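PDB 5VEO: ectonucleotide pyrophosphatase/phosphodiesterase family member 5 from Mus musculus, which probably hydrolyses phosphodiester bonds in nucleotide substrates as a zinc-dependent ectoenzyme, and is captured here as an inactive variant with bound AMP. Local coordinates for residues Ile166-Leu171 against His365-Thr370; Thr107-Thr112 against Ser361-Leu366; Gly121-Pro126 against Ile157-Ala162. The protein carries 1 engineered substitution. All coordinates share one frame; numbering follows the deposited sequence.

Contact 1 (Ile166-Leu171 against His365-Thr370); sequences INLGFL and HLLNLT
Leu367 sets its two methyl branches against Asn167 and Leu168, where the end of helix 359-366 meets the start of strand 168-173 in the central sheet of an alkaline-phosphatase-like fold. The leucine works as a fork. With CG beside its own backbone N and the chain extended to CD1 (chi2 175°), one prong goes to each neighbour. Leu367 CD1 lies 3.9 Å from Leu168 CD2 and 4.0 Å from Leu168 CD1, so that it rests against both tips of the other leucine; the two side chains cross at about a right angle and meet branch to branch. Leu367 CD2 turns instead to the amide, approaching Asn167 ND2 at 3.7 Å and the backbone Asn167 O at 3.9 Å.

This amide is buried, yet it is not stranded among the methyls. Asn167 holds CG between its backbone N and carbonyl carbon (chi1 63°), and OD1 accepts a hydrogen bond from Asn113 ND2 of helix 109-115, while ND2 is also hydrogen-bonded elsewhere in the structure. Leu367 therefore packs on an amide whose rotation is already fixed by other partners. Val16 of the neighbouring strand 16-21 adds a further apolar surface to Leu367.

The leucine owes its placing to the way the helix stops. Asn368, the first residue past the helix, takes positive phi in a Schellman motif: Asn368 N bonds His365 O at 3.2 Å, and Leu369 N reaches back to Cys364 O at 2.9 Å.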
loop_
_atom_site.group_PDB
_atom_site.type_symbol
_atom_site.label_atom_id
_atom_site.label_comp_id
_atom_site.label_asym_id
_atom_site.label_seq_id
_atom_site.Cartn_x
_atom_site.Cartn_y
_atom_site.Cartn_z
ATOM N N ILE A 166 10.841 -20.084 7.738
ATOM C CA ILE A 166 10.322 -19.402 6.564
ATOM C C ILE A 166 11.467 -18.963 5.669
ATOM O O ILE A 166 12.593 -18.689 6.120
ATOM C CB ILE A 166 9.438 -18.191 6.952
ATOM C CG1 ILE A 166 10.253 -17.103 7.675
ATOM C CG2 ILE A 166 8.260 -18.660 7.792
ATOM C CD1 ILE A 166 9.489 -15.769 7.893
ATOM N N ASN A 167 11.173 -18.905 4.382
ATOM C CA ASN A 167 12.051 -18.235 3.435
ATOM C C ASN A 167 11.551 -16.854 3.069
ATOM O O ASN A 167 12.288 -16.116 2.415
ATOM C CB ASN A 167 12.202 -19.029 2.136
ATOM C CG ASN A 167 10.898 -19.181 1.383
ATOM O OD1 ASN A 167 9.836 -19.038 1.948
ATOM N ND2 ASN A 167 10.982 -19.487 0.097
ATOM N N LEU A 168 10.314 -16.518 3.437
ATOM C CA LEU A 168 9.655 -15.294 2.976
ATOM C C LEU A 168 8.882 -14.713 4.145
ATOM O O LEU A 168 7.977 -15.367 4.691
ATOM C CB LEU A 168 8.717 -15.586 1.810
ATOM C CG LEU A 168 7.786 -14.460 1.390
ATOM C CD1 LEU A 168 8.631 -13.289 0.906
ATOM C CD2 LEU A 168 6.853 -14.948 0.320
ATOM N N GLY A 169 9.260 -13.512 4.557
ATOM C CA GLY A 169 8.603 -12.824 5.650
ATOM C C GLY A 169 8.075 -11.459 5.233
ATOM O O GLY A 169 8.627 -10.805 4.341
ATOM N N PHE A 170 6.989 -11.046 5.892
ATOM C CA PHE A 170 6.349 -9.749 5.686
ATOM C C PHE A 170 6.171 -9.082 7.036
ATOM O O PHE A 170 5.602 -9.683 7.951
ATOM C CB PHE A 170 4.983 -9.886 5.007
ATOM C CG PHE A 170 5.069 -10.391 3.616
ATOM C CD1 PHE A 170 5.294 -9.505 2.568
ATOM C CD2 PHE A 170 4.969 -11.748 3.341
ATOM C CE1 PHE A 170 5.400 -9.954 1.268
ATOM C CE2 PHE A 170 5.069 -12.205 2.034
ATOM C CZ PHE A 170 5.297 -11.308 0.997
ATOM N N LEU A 171 6.641 -7.845 7.156
ATOM C CA LEU A 171 6.589 -7.077 8.394
ATOM C C LEU A 171 5.976 -5.723 8.089
ATOM O O LEU A 171 6.389 -5.066 7.134
ATOM C CB LEU A 171 7.994 -6.916 8.985
ATOM C CG LEU A 171 8.207 -5.995 10.170
ATOM C CD1 LEU A 171 7.425 -6.488 11.376
ATOM C CD2 LEU A 171 9.699 -5.842 10.511
ATOM N N HIS A 365 11.451 -14.252 -8.604
ATOM C CA HIS A 365 12.792 -14.587 -9.069
ATOM C C HIS A 365 13.697 -14.975 -7.905
ATOM O O HIS A 365 14.377 -16.006 -7.947
ATOM C CB HIS A 365 13.396 -13.418 -9.846
ATOM C CG HIS A 365 14.807 -13.663 -10.275
ATOM N ND1 HIS A 365 15.124 -14.357 -11.423
ATOM C CD2 HIS A 365 15.985 -13.345 -9.690
ATOM C CE1 HIS A 365 16.438 -14.434 -11.540
ATOM N NE2 HIS A 365 16.985 -13.840 -10.494
ATOM N N LEU A 366 13.725 -14.154 -6.854
ATOM C CA LEU A 366 14.604 -14.436 -5.727
ATOM C C LEU A 366 14.275 -15.779 -5.098
ATOM O O LEU A 366 15.176 -16.524 -4.695
ATOM C CB LEU A 366 14.490 -13.327 -4.685
ATOM C CG LEU A 366 15.045 -11.984 -5.133
ATOM C CD1 LEU A 366 14.630 -10.891 -4.135
ATOM C CD2 LEU A 366 16.551 -12.051 -5.270
ATOM N N LEU A 367 12.993 -16.101 -4.996
ATOM C CA LEU A 367 12.545 -17.306 -4.315
ATOM C C LEU A 367 12.429 -18.503 -5.247
ATOM O O LEU A 367 11.982 -19.572 -4.812
ATOM C CB LEU A 367 11.203 -17.035 -3.646
ATOM C CG LEU A 367 11.202 -15.919 -2.596
ATOM C CD1 LEU A 367 9.788 -15.668 -2.104
ATOM C CD2 LEU A 367 12.127 -16.269 -1.437
ATOM N N ASN A 368 12.797 -18.355 -6.515
ATOM C CA ASN A 368 12.695 -19.448 -7.476
ATOM C C ASN A 368 11.269 -20.002 -7.530
ATOM O O ASN A 368 11.035 -21.212 -7.461
ATOM C CB ASN A 368 13.690 -20.550 -7.133
ATOM C CG ASN A 368 13.956 -21.463 -8.296
ATOM O OD1 ASN A 368 13.800 -21.074 -9.453
ATOM N ND2 ASN A 368 14.352 -22.693 -8.001
ATOM N N LEU A 369 10.308 -19.091 -7.644
ATOM C CA LEU A 369 8.903 -19.416 -7.813
ATOM C C LEU A 369 8.460 -19.105 -9.230
ATOM O O LEU A 369 8.946 -18.161 -9.858
ATOM C CB LEU A 369 8.016 -18.611 -6.851
ATOM C CG LEU A 369 8.335 -18.743 -5.380
ATOM C CD1 LEU A 369 7.470 -17.773 -4.579
ATOM C CD2 LEU A 369 8.099 -20.176 -4.922
ATOM N N THR A 370 7.488 -19.876 -9.702
ATOM C CA THR A 370 6.826 -19.584 -10.965
ATOM C C THR A 370 5.759 -18.528 -10.719
ATOM O O THR A 370 4.758 -18.786 -10.047
ATOM C CB THR A 370 6.223 -20.850 -11.559
ATOM O OG1 THR A 370 7.277 -21.783 -11.827
ATOM C CG2 THR A 370 5.486 -20.532 -12.855
#

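Contact 2 (Thr107-Thr112 against Ser361-Leu366); sequences TPIWIT and SLLCHL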
loop_
_atom_site.group_PDB
_atom_site.type_symbol
_atom_site.label_atom_id
_atom_site.label_comp_id
_atom_site.label_asym_id
_atom_site.label_seq_id
_atom_site.Cartn_x
_atom_site.Cartn_y
_atom_site.Cartn_z
ATOM N N THR A 107 -4.107 -14.263 -6.250
ATOM C CA THR A 107 -3.455 -15.172 -5.310
ATOM C C THR A 107 -2.178 -14.519 -4.799
ATOM O O THR A 107 -1.236 -14.320 -5.594
ATOM C CB THR A 107 -3.145 -16.506 -5.981
ATOM O OG1 THR A 107 -4.373 -17.133 -6.363
ATOM C CG2 THR A 107 -2.372 -17.421 -5.034
ATOM N N PRO A 108 -2.084 -14.185 -3.509
ATOM C CA PRO A 108 -0.862 -13.548 -3.004
ATOM C C PRO A 108 0.306 -14.519 -2.969
ATOM O O PRO A 108 0.146 -15.742 -2.877
ATOM C CB PRO A 108 -1.252 -13.094 -1.594
ATOM C CG PRO A 108 -2.317 -14.085 -1.184
ATOM C CD PRO A 108 -3.088 -14.359 -2.443
ATOM N N ILE A 109 1.506 -13.935 -3.005
ATOM C CA ILE A 109 2.720 -14.713 -3.198
ATOM C C ILE A 109 2.957 -15.732 -2.077
ATOM O O ILE A 109 3.606 -16.755 -2.303
ATOM C CB ILE A 109 3.917 -13.762 -3.369
ATOM C CG1 ILE A 109 5.112 -14.560 -3.889
ATOM C CG2 ILE A 109 4.238 -13.027 -2.071
ATOM C CD1 ILE A 109 6.310 -13.710 -4.218
ATOM N N TRP A 110 2.469 -15.494 -0.863
ATOM C CA TRP A 110 2.729 -16.498 0.173
ATOM C C TRP A 110 2.065 -17.838 -0.153
ATOM O O TRP A 110 2.612 -18.902 0.187
ATOM C CB TRP A 110 2.304 -15.990 1.552
ATOM C CG TRP A 110 0.937 -15.447 1.731
ATOM C CD1 TRP A 110 -0.205 -16.157 1.982
ATOM C CD2 TRP A 110 0.559 -14.064 1.766
ATOM N NE1 TRP A 110 -1.270 -15.308 2.153
ATOM C CE2 TRP A 110 -0.834 -14.015 2.009
ATOM C CE3 TRP A 110 1.252 -12.868 1.597
ATOM C CZ2 TRP A 110 -1.527 -12.818 2.113
ATOM C CZ3 TRP A 110 0.551 -11.680 1.682
ATOM C CH2 TRP A 110 -0.811 -11.659 1.934
ATOM N N ILE A 111 0.923 -17.817 -0.839
ATOM C CA ILE A 111 0.279 -19.069 -1.233
ATOM C C ILE A 111 1.112 -19.779 -2.290
ATOM O O ILE A 111 1.353 -20.986 -2.200
ATOM C CB ILE A 111 -1.155 -18.807 -1.720
ATOM C CG1 ILE A 111 -1.974 -18.284 -0.545
ATOM C CG2 ILE A 111 -1.793 -20.069 -2.326
ATOM C CD1 ILE A 111 -3.418 -18.012 -0.871
ATOM N N THR A 112 1.584 -19.036 -3.296
ATOM C CA THR A 112 2.439 -19.617 -4.328
ATOM C C THR A 112 3.714 -20.191 -3.725
ATOM O O THR A 112 4.130 -21.308 -4.065
ATOM C CB THR A 112 2.753 -18.550 -5.379
ATOM O OG1 THR A 112 1.524 -18.096 -5.959
ATOM C CG2 THR A 112 3.661 -19.078 -6.475
ATOM N N SER A 361 7.494 -9.758 -9.374
ATOM C CA SER A 361 8.363 -10.500 -10.286
ATOM C C SER A 361 9.741 -10.690 -9.679
ATOM O O SER A 361 10.363 -11.752 -9.833
ATOM C CB SER A 361 8.489 -9.748 -11.616
ATOM O OG SER A 361 7.239 -9.569 -12.252
ATOM N N LEU A 362 10.229 -9.661 -8.985
ATOM C CA LEU A 362 11.513 -9.743 -8.304
ATOM C C LEU A 362 11.471 -10.788 -7.196
ATOM O O LEU A 362 12.387 -11.610 -7.073
ATOM C CB LEU A 362 11.879 -8.373 -7.732
ATOM C CG LEU A 362 13.167 -8.276 -6.923
ATOM C CD1 LEU A 362 14.316 -8.669 -7.788
ATOM C CD2 LEU A 362 13.380 -6.864 -6.376
ATOM N N LEU A 363 10.411 -10.765 -6.374
ATOM C CA LEU A 363 10.261 -11.750 -5.300
ATOM C C LEU A 363 10.235 -13.167 -5.849
ATOM O O LEU A 363 10.902 -14.068 -5.319
ATOM C CB LEU A 363 8.977 -11.492 -4.511
ATOM C CG LEU A 363 8.901 -10.175 -3.721
ATOM C CD1 LEU A 363 7.626 -10.033 -2.944
ATOM C CD2 LEU A 363 10.064 -10.039 -2.771
ATOM N N CYS A 364 9.428 -13.396 -6.885
ATOM C CA CYS A 364 9.347 -14.734 -7.465
ATOM C C CYS A 364 10.697 -15.177 -8.008
ATOM O O CYS A 364 11.068 -16.352 -7.889
ATOM C CB CYS A 364 8.283 -14.773 -8.562
ATOM S SG CYS A 364 6.586 -14.702 -7.936
ATOM N N HIS A 365 11.451 -14.252 -8.604
ATOM C CA HIS A 365 12.792 -14.587 -9.069
ATOM C C HIS A 365 13.697 -14.975 -7.905
ATOM O O HIS A 365 14.377 -16.006 -7.947
ATOM C CB HIS A 365 13.396 -13.418 -9.846
ATOM C CG HIS A 365 14.807 -13.663 -10.275
ATOM N ND1 HIS A 365 15.124 -14.357 -11.423
ATOM C CD2 HIS A 365 15.985 -13.345 -9.690
ATOM C CE1 HIS A 365 16.438 -14.434 -11.540
ATOM N NE2 HIS A 365 16.985 -13.840 -10.494
ATOM N N LEU A 366 13.725 -14.154 -6.854
ATOM C CA LEU A 366 14.604 -14.436 -5.727
ATOM C C LEU A 366 14.275 -15.779 -5.098
ATOM O O LEU A 366 15.176 -16.524 -4.695
ATOM C CB LEU A 366 14.490 -13.327 -4.685
ATOM C CG LEU A 366 15.045 -11.984 -5.133
ATOM C CD1 LEU A 366 14.630 -10.891 -4.135
ATOM C CD2 LEU A 366 16.551 -12.051 -5.270
#
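Leu366 N bonds to Leu362 O at 2.9 Å, one of the rungs of helix 359-366, and between those two residues the helix presents Leu363 and Cys364 to Ile109. No hydrogen bond crosses to helix 109-115; a single methyl does the work. Ile109 is stretched out, CG1 anti to the backbone N (chi1 -167°) and CD1 anti to CA in turn, which carries CD1 to the surface of the facing helix. There it presses on Leu363 CB at 3.5 Å, closer than carbon atoms usually pack, and the two side chains cross at about a right angle. Leu363 CD1 adds a looser touch to the same methyl at 4.1 Å. The thiol completes the seat: Cys364 SG lies 3.9 Å from Ile109 CD1, a purely apolar approach.

Around this junction, Val66 of helix 58-67 and Leu168 and Phe170 of strand 168-173 also touch Ile109, while Leu363 rests on Val16 and Val18 of strand 16-21. Two helices that pack on each other while each also sits on neighbouring parallel strands belong to one helical layer of the alpha/beta/alpha sandwich characteristic of the alkaline phosphatase clan.

Contact 3 (Gly121-Pro126 against Ile157-Ala162); sequences GAAMWP and IEWFTA
A beta-alpha-beta crossover runs from strand 139-140 through helix 149-160 to strand 168-173, and its helix lays Trp159 against Gly121, Ala122 and Ala123 of strand 120-123, which lies between those two strands in the sheet. The indole presents its six-membered ring. With CG beside the backbone N (chi1 -64°), that ring extends from the helix to the strand backbone. Its edge meets the peptide between Ala122 and Ala123: CH2 of Trp159 is 3.4 Å from Ala122 O, near the ring plane, and Ala123 N also lies at this edge. Ala122 N is 3.4 Å from Trp159 CZ3 but stands well out of the ring plane. Gly121 CA approaches obliquely, 3.8 Å from Trp159 CE3, and a side chain at Gly121 would collide with the ring. Ala123 CB makes a looser contact with Trp159 CZ3 at 4.3 Å.

Tyr139 stacks on the indole, and Ile166 touches it as well. Just beyond, the helix ends with Thr161 OG1 donating to Ile157 O at 2.9 Å. Replacing Trp159 by an alanine would probably open a gap over Gly121 and Ala122 and deprive Tyr139 of its stacking partner.

Across this interface there is no hydrogen bond. The backbone of Ala122 is instead engaged with Tyr139 and Leu141, and that of Gly121 with Leu168 and Phe170, which implies that shape and van der Waals contact, perhaps aided by the slightly positive ring edge facing Ala122 O, hold the helix to the sheet.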
loop_
_atom_site.group_PDB
_atom_site.type_symbol
_atom_site.label_atom_id
_atom_site.label_comp_id
_atom_site.label_asym_id
_atom_site.label_seq_id
_atom_site.Cartn_x
_atom_site.Cartn_y
_atom_site.Cartn_z
ATOM N N GLY A 121 5.883 -16.203 6.488
ATOM C CA GLY A 121 5.485 -15.624 7.752
ATOM C C GLY A 121 5.080 -14.174 7.592
ATOM O O GLY A 121 5.681 -13.462 6.788
ATOM N N ALA A 122 4.076 -13.741 8.341
ATOM C CA ALA A 122 3.565 -12.381 8.222
ATOM C C ALA A 122 3.248 -11.825 9.596
ATOM O O ALA A 122 2.545 -12.463 10.392
ATOM C CB ALA A 122 2.321 -12.333 7.347
ATOM N N ALA A 123 3.769 -10.635 9.861
ATOM C CA ALA A 123 3.591 -9.925 11.119
ATOM C C ALA A 123 2.871 -8.608 10.805
ATOM O O ALA A 123 3.499 -7.569 10.573
ATOM C CB ALA A 123 4.912 -9.716 11.788
ATOM N N MET A 124 1.543 -8.694 10.734
ATOM C CA MET A 124 0.571 -7.594 10.606
ATOM C C MET A 124 0.450 -7.054 9.184
ATOM O O MET A 124 -0.196 -6.004 8.980
ATOM C CB MET A 124 0.876 -6.449 11.572
ATOM C CG MET A 124 1.055 -6.920 13.014
ATOM S SD MET A 124 -0.326 -7.938 13.564
ATOM C CE MET A 124 0.042 -8.061 15.321
ATOM N N TRP A 125 0.972 -7.762 8.195
ATOM C CA TRP A 125 0.852 -7.340 6.800
ATOM C C TRP A 125 -0.606 -7.374 6.346
ATOM O O TRP A 125 -1.296 -8.375 6.569
ATOM C CB TRP A 125 1.695 -8.258 5.919
ATOM C CG TRP A 125 1.742 -7.845 4.480
ATOM C CD1 TRP A 125 0.854 -8.155 3.497
ATOM C CD2 TRP A 125 2.754 -7.044 3.874
ATOM N NE1 TRP A 125 1.245 -7.582 2.308
ATOM C CE2 TRP A 125 2.422 -6.908 2.515
ATOM C CE3 TRP A 125 3.913 -6.438 4.352
ATOM C CZ2 TRP A 125 3.216 -6.174 1.623
ATOM C CZ3 TRP A 125 4.693 -5.720 3.473
ATOM C CH2 TRP A 125 4.340 -5.596 2.126
ATOM N N PRO A 126 -1.098 -6.332 5.674
ATOM C CA PRO A 126 -2.495 -6.318 5.207
ATOM C C PRO A 126 -2.910 -7.571 4.441
ATOM O O PRO A 126 -2.270 -7.983 3.472
ATOM C CB PRO A 126 -2.532 -5.072 4.316
ATOM C CG PRO A 126 -1.585 -4.161 4.988
ATOM C CD PRO A 126 -0.445 -5.034 5.436
ATOM N N ILE A 157 11.913 -12.887 13.338
ATOM C CA ILE A 157 13.222 -13.505 13.547
ATOM C C ILE A 157 13.044 -14.950 13.980
ATOM O O ILE A 157 13.762 -15.850 13.518
ATOM C CB ILE A 157 14.038 -12.714 14.593
ATOM C CG1 ILE A 157 14.330 -11.259 14.151
ATOM C CG2 ILE A 157 15.348 -13.468 14.942
ATOM C CD1 ILE A 157 15.305 -11.124 13.109
ATOM N N GLU A 158 12.090 -15.185 14.879
ATOM C CA GLU A 158 11.761 -16.550 15.308
ATOM C C GLU A 158 11.384 -17.426 14.122
ATOM O O GLU A 158 11.835 -18.572 14.006
ATOM C CB GLU A 158 10.614 -16.513 16.304
ATOM C CG GLU A 158 11.019 -15.966 17.636
ATOM C CD GLU A 158 9.835 -15.604 18.510
ATOM O OE1 GLU A 158 8.681 -15.984 18.173
ATOM O OE2 GLU A 158 10.062 -14.927 19.536
ATOM N N TRP A 159 10.566 -16.900 13.213
ATOM C CA TRP A 159 10.120 -17.699 12.082
ATOM C C TRP A 159 11.254 -17.998 11.104
ATOM O O TRP A 159 11.306 -19.099 10.535
ATOM C CB TRP A 159 8.952 -17.000 11.387
ATOM C CG TRP A 159 7.743 -16.869 12.267
ATOM C CD1 TRP A 159 7.390 -17.658 13.335
ATOM C CD2 TRP A 159 6.731 -15.873 12.155
ATOM N NE1 TRP A 159 6.205 -17.218 13.873
ATOM C CE2 TRP A 159 5.795 -16.104 13.179
ATOM C CE3 TRP A 159 6.534 -14.798 11.288
ATOM C CZ2 TRP A 159 4.653 -15.314 13.333
ATOM C CZ3 TRP A 159 5.423 -14.008 11.453
ATOM C CH2 TRP A 159 4.491 -14.269 12.467
ATOM N N PHE A 160 12.168 -17.036 10.879
ATOM C CA PHE A 160 13.293 -17.286 9.985
ATOM C C PHE A 160 14.263 -18.326 10.553
ATOM O O PHE A 160 15.067 -18.885 9.791
ATOM C CB PHE A 160 14.078 -16.005 9.709
ATOM C CG PHE A 160 13.568 -15.214 8.531
ATOM C CD1 PHE A 160 13.665 -15.721 7.247
ATOM C CD2 PHE A 160 13.014 -13.963 8.707
ATOM C CE1 PHE A 160 13.211 -14.999 6.159
ATOM C CE2 PHE A 160 12.547 -13.231 7.611
ATOM C CZ PHE A 160 12.636 -13.756 6.352
ATOM N N THR A 161 14.209 -18.569 11.862
ATOM C CA THR A 161 15.141 -19.477 12.534
ATOM C C THR A 161 14.425 -20.654 13.187
ATOM O O THR A 161 15.031 -21.386 13.991
ATOM C CB THR A 161 15.952 -18.722 13.579
ATOM O OG1 THR A 161 15.061 -18.182 14.571
ATOM C CG2 THR A 161 16.778 -17.611 12.901
ATOM N N ALA A 162 13.167 -20.869 12.826
ATOM C CA ALA A 162 12.356 -21.906 13.445
ATOM C C ALA A 162 12.817 -23.296 13.016
ATOM O O ALA A 162 13.536 -23.483 12.035
ATOM C CB ALA A 162 10.882 -21.718 13.079
#

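Overall arrangement
Contacts 1 and 2 have centres 6 Å apart and share helix 359-366, whereas contact 3 lies 12 Å from contact 1 and 16 Å from contact 2. Along the chain, contact 2 opens first, contact 3 opens and closes inside its loop, and contact 1 follows; contacts 1 and 2 then close on the same late helix. Strands 120-123 and 168-173 are neighbours, joined by Phe170 O to Ala123 N at 2.8 Å. Contacts 1 and 2 serve one face of this sheet and helix 149-160 the other. Both helical layers thus clasp strands whose sheet also leads into the zinc ligands Asp22, Asp177 and Asp178.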